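Long-range contacts in lipoprotein (Colwellia psychrerythraea, PDB 3O0Y), which is of unknown function but is probably a lipoprotein and belongs to a family grouped with the MA clan of peptidases: residues V377-P382 with D579-H584; A464-Y469 with A592-V597; E568-R573 with H604-K609. All coordinates share one frame; numbering follows the deposited sequence.

Interaction 1: V377-P382 with D579-H584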
loop_
_atom_site.group_PDB
_atom_site.type_symbol
_atom_site.label_atom_id
_atom_site.label_comp_id
_atom_site.label_asym_id
_atom_site.label_seq_id
_atom_site.Cartn_x
_atom_site.Cartn_y
_atom_site.Cartn_z
ATOM N N VAL A 377 4.418 26.143 3.981
ATOM C CA VAL A 377 4.957 25.104 4.838
ATOM C C VAL A 377 5.397 23.814 4.145
ATOM O O VAL A 377 5.820 22.868 4.808
ATOM C CB VAL A 377 4.010 24.802 6.002
ATOM C CG1 VAL A 377 3.651 26.145 6.799
ATOM C CG2 VAL A 377 2.695 24.069 5.601
ATOM N N PHE A 378 5.333 23.841 2.810
ATOM C CA PHE A 378 5.836 22.744 2.001
ATOM C C PHE A 378 6.611 23.402 0.841
ATOM O O PHE A 378 6.100 23.564 -0.282
ATOM C CB PHE A 378 4.712 21.895 1.509
ATOM C CG PHE A 378 4.093 21.019 2.560
ATOM C CD1 PHE A 378 4.745 19.874 3.030
ATOM C CD2 PHE A 378 2.868 21.381 3.187
ATOM C CE1 PHE A 378 4.139 19.089 3.990
ATOM C CE2 PHE A 378 2.251 20.485 4.091
ATOM C CZ PHE A 378 2.866 19.408 4.486
ATOM N N ARG A 379 7.809 23.821 1.167
ATOM C CA ARG A 379 8.494 24.776 0.341
ATOM C C ARG A 379 9.324 24.089 -0.797
ATOM O O ARG A 379 9.856 24.799 -1.689
ATOM C CB ARG A 379 9.396 25.639 1.192
ATOM C CG ARG A 379 8.704 26.475 2.233
ATOM C CD ARG A 379 9.770 27.153 3.077
ATOM N NE ARG A 379 10.663 26.138 3.674
ATOM C CZ ARG A 379 11.681 26.379 4.506
ATOM N NH1 ARG A 379 12.002 27.631 4.897
ATOM N NH2 ARG A 379 12.358 25.354 4.979
ATOM N N THR A 380 9.451 22.777 -0.756
ATOM C CA THR A 380 10.158 22.001 -1.795
ATOM C C THR A 380 9.103 21.220 -2.602
ATOM O O THR A 380 8.421 20.321 -2.108
ATOM C CB THR A 380 11.158 21.045 -1.164
ATOM O OG1 THR A 380 12.133 21.813 -0.434
ATOM C CG2 THR A 380 11.882 20.297 -2.271
ATOM N N THR A 381 8.958 21.567 -3.871
ATOM C CA THR A 381 7.990 20.924 -4.779
ATOM C C THR A 381 8.641 19.749 -5.467
ATOM O O THR A 381 9.716 19.890 -6.068
ATOM C CB THR A 381 7.476 21.906 -5.851
ATOM O OG1 THR A 381 6.855 23.006 -5.181
ATOM C CG2 THR A 381 6.483 21.222 -6.781
ATOM N N PRO A 382 7.995 18.601 -5.407
ATOM C CA PRO A 382 8.597 17.440 -6.057
ATOM C C PRO A 382 8.501 17.559 -7.583
ATOM O O PRO A 382 7.684 18.326 -8.082
ATOM C CB PRO A 382 7.757 16.291 -5.591
ATOM C CG PRO A 382 6.485 16.883 -5.134
ATOM C CD PRO A 382 6.761 18.251 -4.669
ATOM N N ASP A 579 9.516 26.464 13.212
ATOM C CA ASP A 579 9.042 26.736 11.865
ATOM C C ASP A 579 8.538 25.449 11.231
ATOM O O ASP A 579 9.305 24.465 11.044
ATOM C CB ASP A 579 10.162 27.285 11.022
ATOM C CG ASP A 579 9.652 27.729 9.701
ATOM O OD1 ASP A 579 8.944 28.757 9.676
ATOM O OD2 ASP A 579 9.808 26.987 8.724
ATOM N N LEU A 580 7.242 25.378 11.004
ATOM C CA LEU A 580 6.663 24.146 10.502
ATOM C C LEU A 580 7.243 23.769 9.148
ATOM O O LEU A 580 7.368 22.630 8.824
ATOM C CB LEU A 580 5.133 24.305 10.447
ATOM C CG LEU A 580 4.345 23.056 10.091
ATOM C CD1 LEU A 580 4.432 21.985 11.143
ATOM C CD2 LEU A 580 2.845 23.510 9.793
ATOM N N ALA A 581 7.578 24.750 8.295
ATOM C CA ALA A 581 8.192 24.440 7.008
ATOM C C ALA A 581 9.483 23.656 7.152
ATOM O O ALA A 581 9.742 22.703 6.368
ATOM C CB ALA A 581 8.432 25.721 6.175
ATOM N N GLU A 582 10.320 24.063 8.106
ATOM C CA GLU A 582 11.573 23.306 8.389
ATOM C C GLU A 582 11.313 21.965 8.906
ATOM O O GLU A 582 11.995 21.053 8.521
ATOM C CB GLU A 582 12.437 24.030 9.392
ATOM C CG GLU A 582 12.978 25.360 8.847
ATOM C CD GLU A 582 13.902 26.066 9.835
ATOM O OE1 GLU A 582 14.179 25.540 10.944
ATOM O OE2 GLU A 582 14.384 27.156 9.453
ATOM N N PHE A 583 10.310 21.801 9.767
ATOM C CA PHE A 583 9.953 20.488 10.280
ATOM C C PHE A 583 9.540 19.572 9.143
ATOM O O PHE A 583 9.933 18.434 9.100
ATOM C CB PHE A 583 8.805 20.612 11.299
ATOM C CG PHE A 583 8.277 19.304 11.804
ATOM C CD1 PHE A 583 9.015 18.621 12.753
ATOM C CD2 PHE A 583 7.049 18.791 11.436
ATOM C CE1 PHE A 583 8.615 17.350 13.219
ATOM C CE2 PHE A 583 6.623 17.545 11.905
ATOM C CZ PHE A 583 7.411 16.835 12.848
ATOM N N HIS A 584 8.714 20.075 8.244
ATOM C CA HIS A 584 8.322 19.284 7.080
ATOM C C HIS A 584 9.511 18.880 6.200
ATOM O O HIS A 584 9.518 17.799 5.651
ATOM C CB HIS A 584 7.231 20.008 6.269
ATOM C CG HIS A 584 5.885 20.032 6.950
ATOM N ND1 HIS A 584 4.946 21.007 6.743
ATOM C CD2 HIS A 584 5.404 19.257 7.959
ATOM C CE1 HIS A 584 3.891 20.761 7.509
ATOM N NE2 HIS A 584 4.152 19.713 8.271
HETATM O O HOH W 1 9.121 23.180 3.625
HETATM O O HOH W 2 14.520 27.501 6.631
#

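Interaction 2: A464-Y469 with A592-V597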
loop_
_atom_site.group_PDB
_atom_site.type_symbol
_atom_site.label_atom_id
_atom_site.label_comp_id
_atom_site.label_asym_id
_atom_site.label_seq_id
_atom_site.Cartn_x
_atom_site.Cartn_y
_atom_site.Cartn_z
ATOM N N ALA A 464 11.638 3.222 -0.356
ATOM C CA ALA A 464 11.569 2.395 0.858
ATOM C C ALA A 464 10.114 2.341 1.311
ATOM O O ALA A 464 9.523 3.397 1.517
ATOM C CB ALA A 464 12.445 3.085 1.983
ATOM N N PRO A 465 9.544 1.139 1.510
ATOM C CA PRO A 465 8.119 1.036 1.849
ATOM C C PRO A 465 7.957 0.838 3.355
ATOM O O PRO A 465 7.704 -0.359 3.762
ATOM C CB PRO A 465 7.708 -0.296 1.254
ATOM C CG PRO A 465 8.920 -1.066 1.174
ATOM C CD PRO A 465 10.108 -0.168 1.168
ATOM N N TYR A 466 8.442 1.748 4.157
ATOM C CA TYR A 466 8.189 1.831 5.588
ATOM C C TYR A 466 6.688 2.187 5.837
ATOM O O TYR A 466 6.279 3.338 5.736
ATOM C CB TYR A 466 9.094 2.888 6.203
ATOM C CG TYR A 466 10.489 2.382 6.384
ATOM C CD1 TYR A 466 10.758 1.416 7.355
ATOM C CD2 TYR A 466 11.539 2.803 5.566
ATOM C CE1 TYR A 466 12.049 0.876 7.485
ATOM C CE2 TYR A 466 12.803 2.256 5.731
ATOM C CZ TYR A 466 13.048 1.349 6.668
ATOM O OH TYR A 466 14.349 0.847 6.843
ATOM N N ASN A 467 5.910 1.216 6.184
ATOM C CA ASN A 467 4.454 1.397 6.327
ATOM C C ASN A 467 4.063 2.466 7.359
ATOM O O ASN A 467 3.135 3.245 7.113
ATOM C CB ASN A 467 3.855 0.013 6.720
ATOM C CG ASN A 467 2.371 -0.040 6.681
ATOM O OD1 ASN A 467 1.756 0.100 5.627
ATOM N ND2 ASN A 467 1.772 -0.345 7.828
ATOM N N ALA A 468 4.703 2.486 8.542
ATOM C CA ALA A 468 4.334 3.418 9.587
ATOM C C ALA A 468 4.677 4.830 9.151
ATOM O O ALA A 468 3.868 5.737 9.289
ATOM C CB ALA A 468 4.986 3.050 10.910
ATOM N N TYR A 469 5.804 4.985 8.514
ATOM C CA TYR A 469 6.172 6.308 7.962
ATOM C C TYR A 469 5.170 6.760 6.901
ATOM O O TYR A 469 4.712 7.907 6.888
ATOM C CB TYR A 469 7.604 6.300 7.403
ATOM C CG TYR A 469 8.006 7.608 6.787
ATOM C CD1 TYR A 469 8.761 8.525 7.440
ATOM C CD2 TYR A 469 7.647 7.856 5.482
ATOM C CE1 TYR A 469 9.119 9.716 6.838
ATOM C CE2 TYR A 469 7.948 9.063 4.887
ATOM C CZ TYR A 469 8.717 9.952 5.534
ATOM O OH TYR A 469 9.068 11.154 4.909
ATOM N N ALA A 592 11.447 7.996 3.287
ATOM C CA ALA A 592 10.764 7.111 4.197
ATOM C C ALA A 592 11.796 6.346 5.012
ATOM O O ALA A 592 12.751 5.780 4.468
ATOM C CB ALA A 592 9.833 6.087 3.397
ATOM N N VAL A 593 11.620 6.356 6.321
ATOM C CA VAL A 593 12.635 5.828 7.274
ATOM C C VAL A 593 11.910 5.211 8.490
ATOM O O VAL A 593 10.772 5.516 8.774
ATOM C CB VAL A 593 13.570 6.957 7.762
ATOM C CG1 VAL A 593 14.563 7.454 6.629
ATOM C CG2 VAL A 593 12.716 8.200 8.291
ATOM N N PRO A 594 12.604 4.368 9.254
ATOM C CA PRO A 594 12.113 3.957 10.564
ATOM C C PRO A 594 11.994 5.130 11.471
ATOM O O PRO A 594 12.709 6.140 11.317
ATOM C CB PRO A 594 13.199 3.001 11.068
ATOM C CG PRO A 594 14.124 2.783 9.983
ATOM C CD PRO A 594 13.951 3.840 8.964
ATOM N N MET A 595 11.040 5.065 12.384
ATOM C CA MET A 595 10.891 6.082 13.390
ATOM C C MET A 595 12.163 6.471 14.134
ATOM O O MET A 595 12.371 7.654 14.440
ATOM C CB MET A 595 9.712 5.769 14.326
ATOM C CG MET A 595 8.239 5.858 13.581
ATOM S SD MET A 595 7.690 7.429 12.845
ATOM C CE MET A 595 8.161 7.030 11.117
ATOM N N ALA A 596 13.033 5.503 14.401
ATOM C CA ALA A 596 14.260 5.800 15.136
ATOM C C ALA A 596 15.158 6.749 14.321
ATOM O O ALA A 596 15.780 7.652 14.891
ATOM C CB ALA A 596 15.011 4.530 15.460
ATOM N N VAL A 597 15.154 6.608 12.997
ATOM C CA VAL A 597 15.971 7.455 12.159
ATOM C C VAL A 597 15.302 8.834 12.006
ATOM O O VAL A 597 15.989 9.861 12.021
ATOM C CB VAL A 597 16.207 6.806 10.785
ATOM C CG1 VAL A 597 16.894 7.776 9.839
ATOM C CG2 VAL A 597 17.037 5.538 10.935
HETATM O O HOH W 3 8.594 3.790 9.665
#

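Interaction 3: E568-R573 with H604-K609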
loop_
_atom_site.group_PDB
_atom_site.type_symbol
_atom_site.label_atom_id
_atom_site.label_comp_id
_atom_site.label_asym_id
_atom_site.label_seq_id
_atom_site.Cartn_x
_atom_site.Cartn_y
_atom_site.Cartn_z
ATOM N N GLU A 568 5.650 17.981 18.552
ATOM C CA GLU A 568 5.410 18.578 19.855
ATOM C C GLU A 568 6.722 18.736 20.596
ATOM O O GLU A 568 6.928 19.810 21.198
ATOM C CB GLU A 568 4.408 17.783 20.694
ATOM C CG GLU A 568 3.029 17.951 20.219
ATOM C CD GLU A 568 2.536 19.424 20.194
ATOM O OE1 GLU A 568 2.860 20.198 21.144
ATOM O OE2 GLU A 568 1.808 19.799 19.227
ATOM N N GLN A 569 7.652 17.790 20.409
ATOM C CA GLN A 569 9.012 17.913 21.030
ATOM C C GLN A 569 9.748 19.117 20.451
ATOM O O GLN A 569 10.395 19.906 21.164
ATOM C CB GLN A 569 9.831 16.657 20.759
ATOM C CG GLN A 569 9.455 15.388 21.579
ATOM C CD GLN A 569 10.284 14.114 21.121
ATOM O OE1 GLN A 569 11.438 14.227 20.664
ATOM N NE2 GLN A 569 9.702 12.954 21.254
ATOM N N ALA A 570 9.648 19.274 19.139
ATOM C CA ALA A 570 10.297 20.353 18.424
ATOM C C ALA A 570 9.715 21.726 18.869
ATOM O O ALA A 570 10.443 22.677 19.035
ATOM C CB ALA A 570 10.175 20.162 16.898
ATOM N N LYS A 571 8.387 21.808 18.980
ATOM C CA LYS A 571 7.758 23.024 19.426
ATOM C C LYS A 571 8.198 23.380 20.855
ATOM O O LYS A 571 8.430 24.522 21.128
ATOM C CB LYS A 571 6.234 22.942 19.335
ATOM C CG LYS A 571 5.742 22.911 17.894
ATOM C CD LYS A 571 4.237 22.437 17.905
ATOM C CE LYS A 571 3.493 22.513 16.588
ATOM N NZ LYS A 571 3.216 23.912 16.205
ATOM N N ALA A 572 8.294 22.385 21.747
ATOM C CA ALA A 572 8.802 22.635 23.143
ATOM C C ALA A 572 10.235 23.133 23.182
ATOM O O ALA A 572 10.556 24.077 23.944
ATOM C CB ALA A 572 8.677 21.332 23.986
ATOM N N ARG A 573 11.084 22.533 22.354
ATOM C CA ARG A 573 12.513 22.877 22.249
ATOM C C ARG A 573 12.694 24.279 21.669
ATOM O O ARG A 573 13.483 25.095 22.170
ATOM C CB ARG A 573 13.261 21.906 21.334
ATOM C CG ARG A 573 14.165 20.849 21.979
ATOM C CD ARG A 573 15.357 21.404 22.681
ATOM N NE ARG A 573 16.634 21.388 21.961
ATOM C CZ ARG A 573 17.283 20.315 21.476
ATOM N NH1 ARG A 573 16.787 19.086 21.514
ATOM N NH2 ARG A 573 18.472 20.503 20.951
ATOM N N HIS A 604 18.917 16.094 15.216
ATOM C CA HIS A 604 20.054 16.746 14.573
ATOM C C HIS A 604 19.678 18.159 14.202
ATOM O O HIS A 604 20.477 19.075 14.424
ATOM C CB HIS A 604 20.530 15.971 13.362
ATOM C CG HIS A 604 21.732 16.561 12.676
ATOM N ND1 HIS A 604 23.029 16.339 13.110
ATOM C CD2 HIS A 604 21.832 17.308 11.558
ATOM C CE1 HIS A 604 23.871 16.966 12.302
ATOM N NE2 HIS A 604 23.174 17.541 11.340
ATOM N N TRP A 605 18.511 18.316 13.577
ATOM C CA TRP A 605 17.966 19.644 13.290
ATOM C C TRP A 605 17.806 20.505 14.537
ATOM O O TRP A 605 18.294 21.649 14.569
ATOM C CB TRP A 605 16.647 19.483 12.477
ATOM C CG TRP A 605 15.786 20.674 12.400
ATOM C CD1 TRP A 605 16.058 21.833 11.742
ATOM C CD2 TRP A 605 14.473 20.809 12.930
ATOM N NE1 TRP A 605 15.010 22.697 11.858
ATOM C CE2 TRP A 605 14.009 22.089 12.567
ATOM C CE3 TRP A 605 13.618 19.969 13.642
ATOM C CZ2 TRP A 605 12.742 22.549 12.882
ATOM C CZ3 TRP A 605 12.339 20.435 13.950
ATOM C CH2 TRP A 605 11.931 21.735 13.570
ATOM N N LEU A 606 17.183 19.987 15.599
ATOM C CA LEU A 606 16.973 20.800 16.815
ATOM C C LEU A 606 18.328 21.244 17.394
ATOM O O LEU A 606 18.470 22.395 17.830
ATOM C CB LEU A 606 16.225 19.944 17.838
ATOM C CG LEU A 606 14.783 19.671 17.433
ATOM C CD1 LEU A 606 14.050 18.744 18.393
ATOM C CD2 LEU A 606 14.028 21.024 17.178
ATOM N N ASP A 607 19.329 20.359 17.351
ATOM C CA ASP A 607 20.638 20.613 18.019
ATOM C C ASP A 607 21.439 21.713 17.277
ATOM O O ASP A 607 22.311 22.396 17.848
ATOM C CB ASP A 607 21.495 19.375 18.080
ATOM C CG ASP A 607 21.028 18.358 19.109
ATOM O OD1 ASP A 607 20.172 18.657 19.977
ATOM O OD2 ASP A 607 21.538 17.209 19.031
ATOM N N ASN A 608 21.127 21.890 16.014
ATOM C CA ASN A 608 21.884 22.787 15.186
ATOM C C ASN A 608 21.149 24.131 14.993
ATOM O O ASN A 608 21.659 25.034 14.330
ATOM C CB ASN A 608 22.310 22.050 13.903
ATOM C CG ASN A 608 23.451 21.004 14.159
ATOM O OD1 ASN A 608 23.246 19.774 14.291
ATOM N ND2 ASN A 608 24.647 21.517 14.311
ATOM N N LYS A 609 20.019 24.326 15.683
ATOM C CA LYS A 609 19.279 25.596 15.602
ATOM C C LYS A 609 19.914 26.660 16.506
ATOM O O LYS A 609 20.165 26.395 17.698
ATOM C CB LYS A 609 17.818 25.413 15.990
ATOM C CG LYS A 609 16.952 24.758 14.906
ATOM C CD LYS A 609 15.880 25.705 14.331
ATOM C CE LYS A 609 16.369 26.440 13.162
ATOM N NZ LYS A 609 15.406 27.464 12.736
#

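Interaction 1: V377-P382 with D579-H584
His-584 ND1 donates a hydrogen bond to Val-377 O, 2.8 Å long and fairly straight, 158° at the hydrogen. The oxygen lies in the imidazole plane, but the donor sits above the plane of the Val-377 carbonyl. On the far edge of the ring, His-584 NE2 is hydrogen-bonded to Tyr-476 OH, so both nitrogens are held and the ring's rotation is fixed. Val-377 O also takes a CA-H...O contact from Ala-581 CA. One water accepts from Arg-379 N and probably donates to Ala-581 O, and another joins Arg-379 NH1 to Glu-582 OE2. Glu-582 OE1 is in a salt bridge with Lys-609 NZ. That of Arg-379 NH2 goes to Asp-585, on the same helix. Asp-579 is the N-cap of helix 580-588: its OD2 accepts from Glu-582 N at 3.0 Å.

The Phe-378 and His-584 rings form an offset stack, their centroids 4.2 Å apart and their planes 5° from parallel. The other imidazole face lies against Leu-580 O. A bend in the Arg-379 chain (chi3 -57°) lays the guanidinium over the methyl of Ala-581, with Arg-379 NE 3.4 Å from Ala-581 CB. Val-377 CG1 meets Leu-580 CD2 at 4.1 Å.

The contact thus seats the loop between helix 353-373 and strand 387-390 on the first turn of helix 580-588. Phe-378 also packs on Trp-473 and Val-480 of helix 467-483, and Pro-382 rests on helix 444-452.

Interaction 2: A464-Y469 with A592-V597
Tyr-469 lays its ring against the backbone of Ala-592 and Val-593. Its CB starts the contact: Tyr-469 CB is 3.5 Å from Val-593 O, and it also touches the terminal methyl of Met-595. CG is anti to the backbone N (chi1 178°), which carries the ring over Ala-592 CA, face on. There Ala-592 CA makes a CH-pi contact, 3.5 Å from the Tyr-469 centroid and 15° off the normal. On one flank Tyr-469 CD2 meets Ala-592 CB at 3.5 Å. On the other, Tyr-469 CD1 faces Val-593 CG2 at 4.1 Å. CE2 and CZ still lie over Ala-592 CA. At the tip, Tyr-469 OH is hydrogen-bonded to Val-587 O.

The contact brings together two helix starts in this largely helical chain. Tyr-466 is the N-cap residue of helix 467-483, and Pro-594 is that of helix 595-608.

These two residues touch as well. Pro-594 CD sits over the face of the Tyr-466 ring in a second CH-pi contact, 3.8 Å from its centroid. Tyr-466 also packs on Val-108 and Leu-112 of helix 100-117. The methyl of Ala-592 lies beside a backbone oxygen, with Ala-464 O 3.3 Å from Ala-592 CB. A water donates to Val-593 O at 2.9 Å and accepts a weak bond from Tyr-469 N.

Interaction 3: E568-R573 with H604-K609
Ala-570 and Arg-573 on helix 555-574 meet Trp-605, Leu-606 and Asp-607 near the end of helix 595-608. The two helices pack side by side and nearly parallel. The axes of the segments come within 10.9 Å at an angle of 6°.

The packing centres on Ala-570. Its methyl meets the indole rim, Ala-570 CB to Trp-605 CZ3 being 3.7 Å. It also meets a Leu-606 branch, with Ala-570 CB 4.0 Å from Leu-606 CD2. That same CD2 lies over one face of the Trp-605 ring. The Arg-573 chain bends at chi2 (-66°) and chi3, and its guanidinium comes to rest with one face over Leu-606 CB. Arg-573 CZ is 3.8 Å from Leu-606 CB. An alanine in place of Leu-606 would remove both branches and would probably leave a gap beside Ala-570 and over one face of the indole.

The polar part lies on the exposed side, except that Trp-605 turns its NE1 to Glu-582 of helix 580-588. In the salt bridge, Arg-573 NH2 reaches Asp-607 OD1 at 2.7 Å and 166°, in the guanidinium plane and on the anti lone pair of that oxygen.

How the interactions relate
Interactions 1 and 3 touch directly. Glu-582, on the helix of interaction 1, places its OE1 2.9 Å from Lys-609 NZ in a salt bridge. The same Glu-582 OE1 is 3.1 Å from Trp-605 NE1, a probable hydrogen bond. Phe-583 adds packing against the indole. Helices 555-574, 580-588 and 595-608 follow one another in the chain, so interaction 3 and the bridge from Glu-582 tie the three together, and interaction 1 attaches the 377-382 loop to them. Interaction 2 lies deeper, its centre about 19 Å from that of interaction 1 and about 20 Å from that of interaction 3. It shares helix 595-608 with interaction 3. Helix 467-483 begins in interaction 2 and supplies Tyr-476 to interaction 1.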